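PDB 5IQK: beta-lactamase Rm3 from Uncultured bacterium, which probably hydrolyses the beta-lactam ring of antibiotics as a zinc-dependent, subclass B3 metallo-beta-lactamase. Local coordinates for residues Glu68-Ile73 / Arg91-Leu96; Ile181-Arg186 / Thr259-Arg264; Asn174-Asp179 / Glu212-Asp217. One frame throughout, in Å; residues are numbered along the deposited sequence.

How the contacts relate
Followed from the N terminus, the chain offers a worked example of how contacts of different sequence span tie an alpha-beta/beta-alpha sandwich together. Contact 1 comes first and closes a short loop, bringing helix 86-93 and its exit back beside strand 70-74 in the seven-stranded sheet. Contacts 2 and 3 follow it in series and cross each other. Strand 171-178 enters contact 3, its continuation 181-186 enters contact 2, then 212-217 closes contact 3 and helix 249-269 closes contact 2. Contact 3 joins the five-stranded sheet to the loop before its edge strand 218-221; contact 2, on the opposite side of the chain's centre from contact 1, ties a loop near zinc to the last long helix.

Contact 1. Residues Glu68-Ile73 / Arg91-Leu96; sequences EDVKLI and RRSNAL
Ala95 sets its methyl group against the backbone of strand 70-74, CB lying 3.5 Å from Val70 O, where a beta-alpha-beta crossover of the metallo-beta-lactamase fold returns to its sheet. The same methyl meets CG1 of Ile73 and, more distantly, CG1 of Val70, so a small residue fills the angle between helix exit and strand. Beyond it the two segments are joined directly: Ile73 N donates to Leu96 O at 3.0 Å, a nearly straight bond (166°) that arrives close to the carbonyl axis. Leu72 leans in from the other side of the strand, its CD1 3.7 Å from Leu96 O.

Ser93 positions this layer. With chi1 at 64°, its OG sits between the backbone N and the carbonyl carbon, where it accepts from Ala95 N in an ST turn and also bonds to Leu89 O in the helix; CD1 of Ile73 packs on this hydroxyl. Asn94, with positive phi, turns the chain out of the helix.

Farther out, water does the joining. One molecule donates to both Val70 O and Ser93 O. Glu68 and Arg92 stop short of a salt bridge, OE2 and NH2 being 4.5 Å apart, and share a second water, which donates to Glu68 OE2 and Arg92 O and accepts from Arg92 NE in the guanidinium plane.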
loop_
_atom_site.group_PDB
_atom_site.type_symbol
_atom_site.label_atom_id
_atom_site.label_comp_id
_atom_site.label_asym_id
_atom_site.label_seq_id
_atom_site.Cartn_x
_atom_site.Cartn_y
_atom_site.Cartn_z
ATOM N N GLU A 68 -14.424 14.240 -2.676
ATOM C CA GLU A 68 -14.979 14.601 -3.970
ATOM C C GLU A 68 -13.891 15.097 -4.916
ATOM O O GLU A 68 -14.087 15.142 -6.128
ATOM C CB GLU A 68 -16.063 15.681 -3.805
ATOM C CG GLU A 68 -17.335 15.194 -3.125
ATOM C CD GLU A 68 -17.250 15.232 -1.605
ATOM O OE1 GLU A 68 -16.220 15.699 -1.066
ATOM O OE2 GLU A 68 -18.211 14.781 -0.947
ATOM N N ASP A 69 -12.751 15.490 -4.360
ATOM C CA ASP A 69 -11.666 16.030 -5.171
ATOM C C ASP A 69 -10.612 14.980 -5.506
ATOM O O ASP A 69 -9.641 15.265 -6.204
ATOM C CB ASP A 69 -11.021 17.219 -4.466
ATOM C CG ASP A 69 -11.954 18.419 -4.395
ATOM O OD1 ASP A 69 -12.767 18.588 -5.325
ATOM O OD2 ASP A 69 -11.877 19.183 -3.417
ATOM N N VAL A 70 -10.791 13.771 -4.986
ATOM C CA VAL A 70 -9.924 12.663 -5.364
ATOM C C VAL A 70 -10.255 12.232 -6.784
ATOM O O VAL A 70 -11.390 11.880 -7.078
ATOM C CB VAL A 70 -10.076 11.482 -4.390
ATOM C CG1 VAL A 70 -9.399 10.217 -4.950
ATOM C CG2 VAL A 70 -9.496 11.852 -3.047
ATOM N N LYS A 71 -9.270 12.256 -7.670
ATOM C CA LYS A 71 -9.545 11.947 -9.070
ATOM C C LYS A 71 -8.910 10.635 -9.516
ATOM O O LYS A 71 -9.218 10.127 -10.588
ATOM C CB LYS A 71 -9.087 13.104 -9.947
ATOM C CG LYS A 71 -9.902 14.365 -9.636
ATOM C CD LYS A 71 -9.773 15.459 -10.659
ATOM C CE LYS A 71 -10.527 16.695 -10.178
ATOM N NZ LYS A 71 -11.795 16.322 -9.481
ATOM N N LEU A 72 -8.039 10.085 -8.681
ATOM C CA LEU A 72 -7.422 8.790 -8.966
ATOM C C LEU A 72 -7.135 8.058 -7.668
ATOM O O LEU A 72 -6.601 8.645 -6.733
ATOM C CB LEU A 72 -6.129 8.967 -9.756
ATOM C CG LEU A 72 -5.330 7.715 -10.138
ATOM C CD1 LEU A 72 -6.129 6.761 -11.019
ATOM C CD2 LEU A 72 -4.033 8.116 -10.803
ATOM N N ILE A 73 -7.501 6.781 -7.619
ATOM C CA ILE A 73 -7.226 5.929 -6.467
ATOM C C ILE A 73 -6.297 4.796 -6.901
ATOM O O ILE A 73 -6.563 4.135 -7.908
ATOM C CB ILE A 73 -8.516 5.330 -5.882
ATOM C CG1 ILE A 73 -9.486 6.447 -5.483
ATOM C CG2 ILE A 73 -8.194 4.394 -4.714
ATOM C CD1 ILE A 73 -10.855 5.946 -5.091
ATOM N N ARG A 91 -17.112 5.199 -4.979
ATOM C CA ARG A 91 -18.459 5.756 -5.050
ATOM C C ARG A 91 -18.502 7.207 -4.592
ATOM O O ARG A 91 -19.205 8.028 -5.181
ATOM C CB ARG A 91 -19.434 4.931 -4.217
ATOM C CG ARG A 91 -19.957 3.691 -4.912
ATOM C CD ARG A 91 -21.182 3.150 -4.190
ATOM N NE ARG A 91 -20.937 2.948 -2.762
ATOM C CZ ARG A 91 -20.407 1.843 -2.244
ATOM N NH1 ARG A 91 -20.055 0.843 -3.041
ATOM N NH2 ARG A 91 -20.221 1.739 -0.934
ATOM N N ARG A 92 -17.734 7.528 -3.554
ATOM C CA ARG A 92 -17.776 8.871 -2.968
ATOM C C ARG A 92 -16.953 9.884 -3.769
ATOM O O ARG A 92 -17.170 11.091 -3.663
ATOM C CB ARG A 92 -17.285 8.835 -1.515
ATOM C CG ARG A 92 -18.229 8.131 -0.527
ATOM C CD ARG A 92 -19.459 8.982 -0.223
ATOM N NE ARG A 92 -19.106 10.254 0.403
ATOM C CZ ARG A 92 -18.917 10.418 1.710
ATOM N NH1 ARG A 92 -19.071 9.398 2.540
ATOM N NH2 ARG A 92 -18.584 11.606 2.187
ATOM N N SER A 93 -15.997 9.398 -4.555
ATOM C CA SER A 93 -15.135 10.286 -5.332
ATOM C C SER A 93 -15.443 10.263 -6.825
ATOM O O SER A 93 -15.148 11.227 -7.545
ATOM C CB SER A 93 -13.670 9.922 -5.104
ATOM O OG SER A 93 -13.397 8.618 -5.587
ATOM N N ASN A 94 -16.026 9.153 -7.274
ATOM C CA ASN A 94 -16.253 8.879 -8.686
ATOM C C ASN A 94 -14.915 8.775 -9.425
ATOM O O ASN A 94 -14.838 8.995 -10.628
ATOM C CB ASN A 94 -17.156 9.958 -9.310
ATOM C CG ASN A 94 -17.820 9.495 -10.586
ATOM O OD1 ASN A 94 -17.975 8.297 -10.815
ATOM N ND2 ASN A 94 -18.227 10.445 -11.422
ATOM N N ALA A 95 -13.868 8.411 -8.688
ATOM C CA ALA A 95 -12.531 8.251 -9.251
ATOM C C ALA A 95 -12.318 6.852 -9.809
ATOM O O ALA A 95 -12.896 5.885 -9.315
ATOM C CB ALA A 95 -11.466 8.549 -8.194
ATOM N N LEU A 96 -11.480 6.743 -10.836
ATOM C CA LEU A 96 -11.035 5.432 -11.298
ATOM C C LEU A 96 -10.030 4.834 -10.330
ATOM O O LEU A 96 -9.317 5.570 -9.649
ATOM C CB LEU A 96 -10.418 5.519 -12.689
ATOM C CG LEU A 96 -11.428 5.808 -13.790
ATOM C CD1 LEU A 96 -10.726 6.303 -15.039
ATOM C CD2 LEU A 96 -12.234 4.546 -14.065
HETATM O O HOH W 1 -19.179 11.805 -1.737
HETATM O O HOH W 2 -13.311 12.149 -9.017
#

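Contact 2. Residues Ile181-Arg186 / Thr259-Arg264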
loop_
_atom_site.group_PDB
_atom_site.type_symbol
_atom_site.label_atom_id
_atom_site.label_comp_id
_atom_site.label_asym_id
_atom_site.label_seq_id
_atom_site.Cartn_x
_atom_site.Cartn_y
_atom_site.Cartn_z
ATOM N N ILE A 181 5.783 -7.023 1.320
ATOM C CA ILE A 181 6.640 -8.040 0.714
ATOM C C ILE A 181 6.985 -9.113 1.747
ATOM O O ILE A 181 8.010 -9.796 1.636
ATOM C CB ILE A 181 7.934 -7.429 0.145
ATOM C CG1 ILE A 181 8.598 -6.532 1.184
ATOM C CG2 ILE A 181 7.628 -6.632 -1.116
ATOM C CD1 ILE A 181 9.970 -6.045 0.780
ATOM N N ASN A 182 6.120 -9.258 2.750
ATOM C CA ASN A 182 6.349 -10.256 3.778
ATOM C C ASN A 182 5.759 -11.609 3.376
ATOM O O ASN A 182 4.602 -11.706 2.951
ATOM C CB ASN A 182 5.800 -9.780 5.137
ATOM C CG ASN A 182 4.300 -9.442 5.121
ATOM O OD1 ASN A 182 3.748 -8.965 4.125
ATOM N ND2 ASN A 182 3.647 -9.668 6.258
ATOM N N ALA A 183 6.584 -12.646 3.500
ATOM C CA ALA A 183 6.182 -14.011 3.168
ATOM C C ALA A 183 5.334 -14.621 4.288
ATOM O O ALA A 183 5.821 -15.425 5.104
ATOM C CB ALA A 183 7.414 -14.881 2.892
ATOM N N VAL A 184 4.073 -14.203 4.331
ATOM C CA VAL A 184 3.091 -14.760 5.246
ATOM C C VAL A 184 1.934 -15.295 4.404
ATOM O O VAL A 184 1.735 -14.864 3.262
ATOM C CB VAL A 184 2.573 -13.715 6.249
ATOM C CG1 VAL A 184 3.728 -13.115 7.018
ATOM C CG2 VAL A 184 1.830 -12.612 5.497
ATOM N N SER A 185 1.180 -16.241 4.963
ATOM C CA SER A 185 0.144 -16.945 4.206
ATOM C C SER A 185 -0.860 -17.611 5.139
ATOM O O SER A 185 -0.714 -17.559 6.359
ATOM C CB SER A 185 0.778 -18.028 3.323
ATOM O OG SER A 185 1.275 -19.071 4.151
ATOM N N ARG A 186 -1.860 -18.275 4.567
ATOM C CA ARG A 186 -2.625 -19.208 5.365
ATOM C C ARG A 186 -1.710 -20.375 5.757
ATOM O O ARG A 186 -0.735 -20.685 5.048
ATOM C CB ARG A 186 -3.857 -19.703 4.601
ATOM C CG ARG A 186 -3.582 -20.702 3.439
ATOM C CD ARG A 186 -4.854 -20.755 2.626
ATOM N NE ARG A 186 -4.910 -21.618 1.438
ATOM C CZ ARG A 186 -4.327 -21.346 0.266
ATOM N NH1 ARG A 186 -4.509 -22.157 -0.763
ATOM N NH2 ARG A 186 -3.525 -20.292 0.123
ATOM N N THR A 259 15.158 -11.286 5.682
ATOM C CA THR A 259 15.330 -12.010 6.928
ATOM C C THR A 259 14.109 -12.862 7.224
ATOM O O THR A 259 14.234 -14.042 7.582
ATOM C CB THR A 259 15.584 -11.038 8.088
ATOM O OG1 THR A 259 16.820 -10.356 7.853
ATOM C CG2 THR A 259 15.677 -11.772 9.401
ATOM N N LEU A 260 12.933 -12.260 7.072
ATOM C CA LEU A 260 11.678 -12.977 7.266
ATOM C C LEU A 260 11.590 -14.147 6.279
ATOM O O LEU A 260 11.246 -15.270 6.664
ATOM C CB LEU A 260 10.487 -12.023 7.111
ATOM C CG LEU A 260 9.045 -12.512 7.300
ATOM C CD1 LEU A 260 8.129 -11.362 7.655
ATOM C CD2 LEU A 260 8.496 -13.236 6.087
ATOM N N LEU A 261 11.888 -13.894 5.004
ATOM C CA LEU A 261 11.830 -14.976 4.011
ATOM C C LEU A 261 12.777 -16.138 4.351
ATOM O O LEU A 261 12.407 -17.311 4.196
ATOM C CB LEU A 261 12.136 -14.454 2.603
ATOM C CG LEU A 261 12.067 -15.546 1.527
ATOM C CD1 LEU A 261 10.686 -16.191 1.489
ATOM C CD2 LEU A 261 12.432 -14.998 0.159
ATOM N N ASP A 262 13.991 -15.826 4.807
ATOM C CA ASP A 262 14.949 -16.871 5.177
ATOM C C ASP A 262 14.397 -17.775 6.270
ATOM O O ASP A 262 14.535 -19.001 6.210
ATOM C CB ASP A 262 16.273 -16.269 5.655
ATOM C CG ASP A 262 17.053 -15.600 4.541
ATOM O OD1 ASP A 262 16.848 -15.966 3.364
ATOM O OD2 ASP A 262 17.886 -14.718 4.848
ATOM N N SER A 263 13.763 -17.163 7.263
ATOM C CA SER A 263 13.156 -17.910 8.360
ATOM C C SER A 263 11.999 -18.756 7.874
ATOM O O SER A 263 11.825 -19.895 8.309
ATOM C CB SER A 263 12.660 -16.969 9.457
ATOM O OG SER A 263 13.743 -16.359 10.121
ATOM N N ARG A 264 11.190 -18.171 6.999
ATOM C CA ARG A 264 10.013 -18.842 6.468
ATOM C C ARG A 264 10.411 -20.079 5.666
ATOM O O ARG A 264 9.856 -21.164 5.871
ATOM C CB ARG A 264 9.201 -17.866 5.603
ATOM C CG ARG A 264 8.076 -18.505 4.799
ATOM C CD ARG A 264 7.041 -19.157 5.688
ATOM N NE ARG A 264 6.012 -19.818 4.895
ATOM C CZ ARG A 264 4.723 -19.517 4.927
ATOM N NH1 ARG A 264 4.283 -18.566 5.745
ATOM N NH2 ARG A 264 3.873 -20.183 4.149
HETATM O O HOH W 3 5.569 -16.688 7.671
HETATM O O HOH W 4 2.194 -17.106 7.561
#
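Leu260 opens the contact by reaching from helix 249-269 with both methyl groups over the loop 181-186. CD1 meets CB of Asn182, while CD2 presses against the backbone at Ala183 N, 3.3 Å away, and also touches the Ala183 methyl. Its CG stands anti to the backbone N (chi1 -178°), which carries the forked end out toward the loop. Leu261 adds a second wall: its CD1 lies 3.8 Å from Ala183 CB, and its side chain also packs on Leu204, Arg205 and Phe208 of helix 200-212. Ala183, the centre of an inverse gamma turn, thus wedges its buried methyl between two successive leucines.

One helical turn after Leu260, Arg264 supplies the polar half. A bend at chi2 (62°) sends its chain past Ala183, with CG 3.8 Å from Ala183 O, to bring the guanidinium beside Ser185. There NH2 donates to Ser185 OG at 2.8 Å, in the guanidinium plane and nearly straight at 164°; the bond from NH1 to the same oxygen is weak. Ser185 OG in turn donates to Arg186 O at 2.7 Å, from above the carbonyl plane, a bond that commits its proton and turns the hydroxyl to receive the arginine. Two waters lie at the guanidinium edge: one links NH1 to Ala183 O, the other accepts from Ser185 N and, weakly, from NH1. A salt bridge from NE to Glu268 further fixes the rotation of the group.

Asn182 O accepts a hydrogen bond from ND1 of His155, a zinc ligand, and the Asn182 side chain lies about 6 Å from a bound zinc ion. The helix therefore packs behind a loop bordering the metal site at the sandwich edge typical of metallo-beta-lactamases.

Contact 3. Residues Asn174-Asp179 / Glu212-Asp217; sequences NMVYAD and EKLPCD
Asn174 and Asp217 are joined by two hydrogen bonds that carry the polar part of the contact. Asn174 N donates to Asp217 OD2 at 2.8 Å and 178°, meeting the carboxylate on its anti side, slightly out of its plane. In return Asp217 N donates to Asn174 O at 2.9 Å; this bond is more bent, at 131°. Asn174 is therefore gripped through both its backbone N and its carbonyl O, the first by a side chain and the second by a main-chain amide. The Asp217 CG lies beside its own backbone N (chi1 -65°), bringing the carboxylate to the backbone N of Asn174.

The Asn174 amide and the Asp217 carboxylate lie in nearly parallel planes, although the side chains cross at a slant, and ND2 and OD2, 3.5 Å apart, have too poor an angle to bond. Instead ND2 comes up against the Pro215 ring at CB, 3.4 Å away, while OD1 makes a weak hydrogen bond to Gln165 on the neighbouring strand.

Apolar contacts centre on Val176, which faces the same way as Asn174. Its two methyls divide the work. CG1 reaches CD1 of Leu214 at 4.1 Å, and CG2 lies 3.4 Å from Pro215 O and close to Cys216 SG. That CG2 contact places the valine against a covalent joint, because Cys216 forms a disulfide with Cys250 at the start of helix 249-269, and Val176 touches Cys250 as well.

Together these interactions lead the chain from helix 200-212 into strand 218-221, which pairs in parallel with strand 171-178 in the second sheet of the fold. Such a helix linking neighbouring parallel strands is a beta-alpha-beta crossover, here tied to helix 249-269 by the Cys216-Cys250 disulfide.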
loop_
_atom_site.group_PDB
_atom_site.type_symbol
_atom_site.label_atom_id
_atom_site.label_comp_id
_atom_site.label_asym_id
_atom_site.label_seq_id
_atom_site.Cartn_x
_atom_site.Cartn_y
_atom_site.Cartn_z
ATOM N N ASN A 174 12.013 12.166 -3.048
ATOM C CA ASN A 174 11.445 10.969 -3.653
ATOM C C ASN A 174 10.588 10.202 -2.654
ATOM O O ASN A 174 11.074 9.775 -1.606
ATOM C CB ASN A 174 12.550 10.072 -4.216
ATOM C CG ASN A 174 13.379 10.774 -5.267
ATOM O OD1 ASN A 174 12.835 11.360 -6.197
ATOM N ND2 ASN A 174 14.700 10.735 -5.114
ATOM N N MET A 175 9.310 10.050 -2.985
ATOM C CA MET A 175 8.361 9.373 -2.117
ATOM C C MET A 175 8.156 7.956 -2.605
ATOM O O MET A 175 8.141 7.690 -3.806
ATOM C CB MET A 175 7.023 10.100 -2.086
ATOM C CG MET A 175 7.145 11.617 -2.036
ATOM S SD MET A 175 7.959 12.232 -0.550
ATOM C CE MET A 175 6.634 12.026 0.640
ATOM N N VAL A 176 8.001 7.043 -1.660
ATOM C CA VAL A 176 7.790 5.643 -1.990
ATOM C C VAL A 176 6.662 5.093 -1.136
ATOM O O VAL A 176 6.697 5.215 0.087
ATOM C CB VAL A 176 9.067 4.800 -1.761
ATOM C CG1 VAL A 176 8.780 3.315 -2.061
ATOM C CG2 VAL A 176 10.224 5.305 -2.640
ATOM N N TYR A 177 5.666 4.489 -1.785
ATOM C CA TYR A 177 4.660 3.698 -1.101
ATOM C C TYR A 177 4.983 2.251 -1.428
ATOM O O TYR A 177 4.783 1.825 -2.565
ATOM C CB TYR A 177 3.239 4.062 -1.558
ATOM C CG TYR A 177 2.134 3.422 -0.734
ATOM C CD1 TYR A 177 1.533 4.115 0.311
ATOM C CD2 TYR A 177 1.700 2.122 -0.989
ATOM C CE1 TYR A 177 0.524 3.545 1.069
ATOM C CE2 TYR A 177 0.696 1.534 -0.227
ATOM C CZ TYR A 177 0.111 2.254 0.793
ATOM O OH TYR A 177 -0.888 1.682 1.541
ATOM N N ALA A 178 5.522 1.521 -0.456
ATOM C CA ALA A 178 5.975 0.152 -0.704
ATOM C C ALA A 178 4.907 -0.845 -0.316
ATOM O O ALA A 178 4.361 -0.805 0.787
ATOM C CB ALA A 178 7.258 -0.137 0.051
ATOM N N ASP A 179 4.604 -1.742 -1.241
ATOM C CA ASP A 179 3.665 -2.796 -0.941
ATOM C C ASP A 179 4.254 -3.757 0.087
ATOM O O ASP A 179 5.472 -3.819 0.281
ATOM C CB ASP A 179 3.279 -3.562 -2.208
ATOM C CG ASP A 179 2.061 -4.442 -1.992
ATOM O OD1 ASP A 179 1.308 -4.184 -1.010
ATOM O OD2 ASP A 179 1.867 -5.384 -2.775
ATOM N N GLU A 212 14.931 -2.247 -3.306
ATOM C CA GLU A 212 16.141 -1.809 -2.618
ATOM C C GLU A 212 16.952 -0.790 -3.416
ATOM O O GLU A 212 17.795 -0.094 -2.850
ATOM C CB GLU A 212 17.040 -3.000 -2.270
ATOM C CG GLU A 212 17.786 -3.588 -3.456
ATOM C CD GLU A 212 18.520 -4.869 -3.098
ATOM O OE1 GLU A 212 18.551 -5.215 -1.898
ATOM O OE2 GLU A 212 19.062 -5.528 -4.014
ATOM N N LYS A 213 16.685 -0.658 -4.712
ATOM C CA LYS A 213 17.433 0.327 -5.475
ATOM C C LYS A 213 16.578 1.491 -5.976
ATOM O O LYS A 213 17.056 2.318 -6.752
ATOM C CB LYS A 213 18.161 -0.330 -6.651
ATOM C CG LYS A 213 17.296 -1.060 -7.650
ATOM C CD LYS A 213 18.170 -1.813 -8.652
ATOM C CE LYS A 213 17.335 -2.600 -9.655
ATOM N NZ LYS A 213 16.380 -1.738 -10.409
ATOM N N LEU A 214 15.339 1.584 -5.502
ATOM C CA LEU A 214 14.518 2.769 -5.751
ATOM C C LEU A 214 15.078 3.998 -5.054
ATOM O O LEU A 214 15.476 3.917 -3.895
ATOM C CB LEU A 214 13.083 2.558 -5.260
ATOM C CG LEU A 214 12.057 1.764 -6.052
ATOM C CD1 LEU A 214 10.734 1.865 -5.329
ATOM C CD2 LEU A 214 11.931 2.336 -7.451
ATOM N N PRO A 215 15.078 5.156 -5.750
ATOM C CA PRO A 215 15.292 6.428 -5.050
ATOM C C PRO A 215 14.261 6.524 -3.937
ATOM O O PRO A 215 13.077 6.299 -4.194
ATOM C CB PRO A 215 15.065 7.483 -6.138
ATOM C CG PRO A 215 15.330 6.739 -7.434
ATOM C CD PRO A 215 14.830 5.342 -7.187
ATOM N N CYS A 216 14.696 6.784 -2.710
ATOM C CA CYS A 216 13.815 6.572 -1.570
ATOM C C CYS A 216 14.053 7.533 -0.410
ATOM O O CYS A 216 14.693 7.169 0.568
ATOM C CB CYS A 216 13.979 5.129 -1.090
ATOM S SG CYS A 216 12.834 4.577 0.191
ATOM N N ASP A 217 13.524 8.747 -0.504
ATOM C CA ASP A 217 13.660 9.705 0.598
ATOM C C ASP A 217 12.616 9.536 1.702
ATOM O O ASP A 217 12.953 9.588 2.886
ATOM C CB ASP A 217 13.608 11.135 0.066
ATOM C CG ASP A 217 14.780 11.456 -0.820
ATOM O OD1 ASP A 217 15.912 11.084 -0.443
ATOM O OD2 ASP A 217 14.569 12.068 -1.891
#